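Local coordinates for putative TOXIN related protein (Parabacteroides distasonis ATCC 8503, PDB 3K0Y), which is of unknown function, a putative toxin-related protein of the NigD-like family with an N-terminal OB domain and a C-terminal beta sandwich, at residues 139-144 with 149-154. Residues are numbered along the deposited sequence; the frame is centred on the assembly and turned at random.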
loop_
_atom_site.group_PDB
_atom_site.type_symbol
_atom_site.label_atom_id
_atom_site.label_comp_id
_atom_site.label_asym_id
_atom_site.label_seq_id
_atom_site.Cartn_x
_atom_site.Cartn_y
_atom_site.Cartn_z
ATOM N N ILE A 139 2.653 -8.478 -7.405
ATOM C CA ILE A 139 3.691 -9.040 -8.265
ATOM C C ILE A 139 3.646 -8.525 -9.676
ATOM O O ILE A 139 2.628 -7.983 -10.140
ATOM C CB ILE A 139 3.626 -10.539 -8.326
ATOM C CG1 ILE A 139 2.391 -11.022 -9.103
ATOM C CG2 ILE A 139 3.675 -11.115 -6.891
ATOM C CD1 ILE A 139 2.359 -12.560 -9.274
ATOM N N GLN A 140 4.779 -8.652 -10.358
ATOM C CA GLN A 140 4.836 -8.293 -11.800
ATOM C C GLN A 140 4.892 -9.567 -12.608
ATOM O O GLN A 140 5.941 -10.222 -12.619
ATOM C CB GLN A 140 6.104 -7.481 -12.094
ATOM C CG GLN A 140 6.129 -6.097 -11.533
ATOM C CD GLN A 140 7.490 -5.459 -11.712
ATOM O OE1 GLN A 140 8.467 -5.875 -11.096
ATOM N NE2 GLN A 140 7.557 -4.431 -12.529
ATOM N N PRO A 141 3.802 -9.949 -13.290
ATOM C CA PRO A 141 3.940 -11.175 -14.053
ATOM C C PRO A 141 5.024 -11.139 -15.172
ATOM O O PRO A 141 5.485 -12.154 -15.536
ATOM C CB PRO A 141 2.560 -11.326 -14.709
ATOM C CG PRO A 141 1.996 -10.007 -14.674
ATOM C CD PRO A 141 2.458 -9.404 -13.435
ATOM N N ASP A 142 5.361 -9.977 -15.722
ATOM C CA ASP A 142 6.365 -9.884 -16.794
ATOM C C ASP A 142 6.992 -8.503 -16.684
ATOM O O ASP A 142 6.560 -7.553 -17.345
ATOM C CB ASP A 142 5.693 -10.054 -18.171
ATOM C CG ASP A 142 6.706 -10.140 -19.323
ATOM O OD1 ASP A 142 7.891 -9.823 -19.063
ATOM O OD2 ASP A 142 6.316 -10.550 -20.460
ATOM N N ALA A 143 7.990 -8.378 -15.826
ATOM C CA ALA A 143 8.616 -7.078 -15.567
ATOM C C ALA A 143 9.458 -6.592 -16.739
ATOM O O ALA A 143 9.632 -5.408 -16.913
ATOM C CB ALA A 143 9.466 -7.144 -14.282
ATOM N N GLU A 144 9.939 -7.493 -17.582
ATOM C CA GLU A 144 10.674 -7.090 -18.736
ATOM C C GLU A 144 9.756 -6.438 -19.776
ATOM O O GLU A 144 10.109 -5.435 -20.348
ATOM C CB GLU A 144 11.388 -8.276 -19.416
ATOM N N THR A 149 2.487 -3.287 -15.283
ATOM C CA THR A 149 1.300 -4.119 -15.143
ATOM C C THR A 149 1.597 -5.010 -13.922
ATOM O O THR A 149 2.593 -5.785 -13.900
ATOM C CB THR A 149 0.954 -4.992 -16.398
ATOM O OG1 THR A 149 0.653 -4.169 -17.543
ATOM C CG2 THR A 149 -0.257 -5.912 -16.118
ATOM N N LEU A 150 0.735 -4.900 -12.910
ATOM C CA LEU A 150 0.890 -5.621 -11.654
ATOM C C LEU A 150 -0.325 -6.469 -11.346
ATOM O O LEU A 150 -1.403 -6.247 -11.908
ATOM C CB LEU A 150 1.159 -4.650 -10.536
ATOM C CG LEU A 150 2.294 -3.652 -10.740
ATOM C CD1 LEU A 150 2.125 -2.458 -9.751
ATOM C CD2 LEU A 150 3.621 -4.310 -10.496
ATOM N N GLU A 151 -0.140 -7.467 -10.472
ATOM C CA GLU A 151 -1.243 -8.278 -9.996
ATOM C C GLU A 151 -1.280 -8.246 -8.466
ATOM O O GLU A 151 -0.273 -8.501 -7.805
ATOM C CB GLU A 151 -1.093 -9.730 -10.420
ATOM C CG GLU A 151 -1.107 -9.981 -11.843
ATOM C CD GLU A 151 -0.879 -11.475 -12.216
ATOM O OE1 GLU A 151 -0.479 -12.303 -11.366
ATOM O OE2 GLU A 151 -1.114 -11.792 -13.388
ATOM N N PHE A 152 -2.436 -7.928 -7.918
ATOM C CA PHE A 152 -2.667 -7.975 -6.518
ATOM C C PHE A 152 -3.159 -9.368 -6.231
ATOM O O PHE A 152 -4.151 -9.805 -6.763
ATOM C CB PHE A 152 -3.708 -6.939 -6.090
ATOM C CG PHE A 152 -4.105 -7.045 -4.647
ATOM C CD1 PHE A 152 -3.166 -6.841 -3.650
ATOM C CD2 PHE A 152 -5.384 -7.369 -4.289
ATOM C CE1 PHE A 152 -3.518 -6.952 -2.317
ATOM C CE2 PHE A 152 -5.762 -7.462 -2.962
ATOM C CZ PHE A 152 -4.826 -7.243 -1.958
ATOM N N ARG A 153 -2.458 -10.059 -5.357
ATOM C CA ARG A 153 -2.696 -11.456 -5.087
ATOM C C ARG A 153 -3.076 -11.685 -3.614
ATOM O O ARG A 153 -2.565 -10.995 -2.702
ATOM C CB ARG A 153 -1.412 -12.192 -5.437
ATOM C CG ARG A 153 -1.071 -12.122 -6.900
ATOM C CD ARG A 153 -1.750 -13.256 -7.517
ATOM N NE ARG A 153 -1.324 -13.539 -8.866
ATOM C CZ ARG A 153 -1.604 -14.679 -9.470
ATOM N NH1 ARG A 153 -2.281 -15.611 -8.835
ATOM N NH2 ARG A 153 -1.238 -14.861 -10.713
ATOM N N HIS A 154 -4.008 -12.627 -3.407
ATOM C CA HIS A 154 -4.538 -12.976 -2.100
ATOM C C HIS A 154 -4.640 -14.481 -1.999
ATOM O O HIS A 154 -5.289 -15.129 -2.861
ATOM C CB HIS A 154 -5.883 -12.292 -1.898
ATOM C CG HIS A 154 -6.689 -12.779 -0.725
ATOM N ND1 HIS A 154 -7.921 -13.363 -0.888
ATOM C CD2 HIS A 154 -6.498 -12.679 0.612
ATOM C CE1 HIS A 154 -8.434 -13.656 0.296
ATOM N NE2 HIS A 154 -7.583 -13.262 1.228
HETATM O O HOH W 1 4.364 -7.332 -15.332
#
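Ile139 and Glu151 form an antiparallel hydrogen-bonded pair, joined by Ile139 N to Glu151 O at 3.0 Å and Glu151 N to Ile139 O at 2.8 Å, both lying in the plane of the accepting carbonyl. Packing is tight on the face these two side chains share. Ile139 CG1 sits between the backbone N and carbonyl carbon (chi1 70°), and the extended chi2 then carries CD1 to Glu151 OE1, 3.5 Å away, and close to Arg153 NE. A branched aliphatic chain suits this buried place, where it also meets Asn97 and Tyr101 of helix 97-101. The Glu151 carboxylate is in a salt bridge with Arg153, which probably offsets its charge: NE and NH2 converge side-on on OE1 from one face of the carboxylate, NH2 at 2.7 Å, while NH1 is held by Asp98 and Gly102. The pair closes a beta hairpin at the edge of the four-stranded sheet of the NigD-like C-terminal beta-sandwich domain, strand 135-139 being outermost and 149-155 next to it. The side chains of Gln140 and Leu150 run alongside each other; the methylene part of the glutamine serves as the apolar neighbour, and its NE2 reaches Pro147 O within the connecting loop. Beyond that the contact thins out. Pro141, which has no N-H to offer the neighbouring strand, lays CG 3.8 Å from Glu151 OE2 and CD 3.7 Å from Thr149 O. There a water takes over from direct pairing, accepting from Asp142 N at 2.9 Å and donating to Thr149 O, while Asp142 OD2 is hydrogen-bonded to Asn145 ND2.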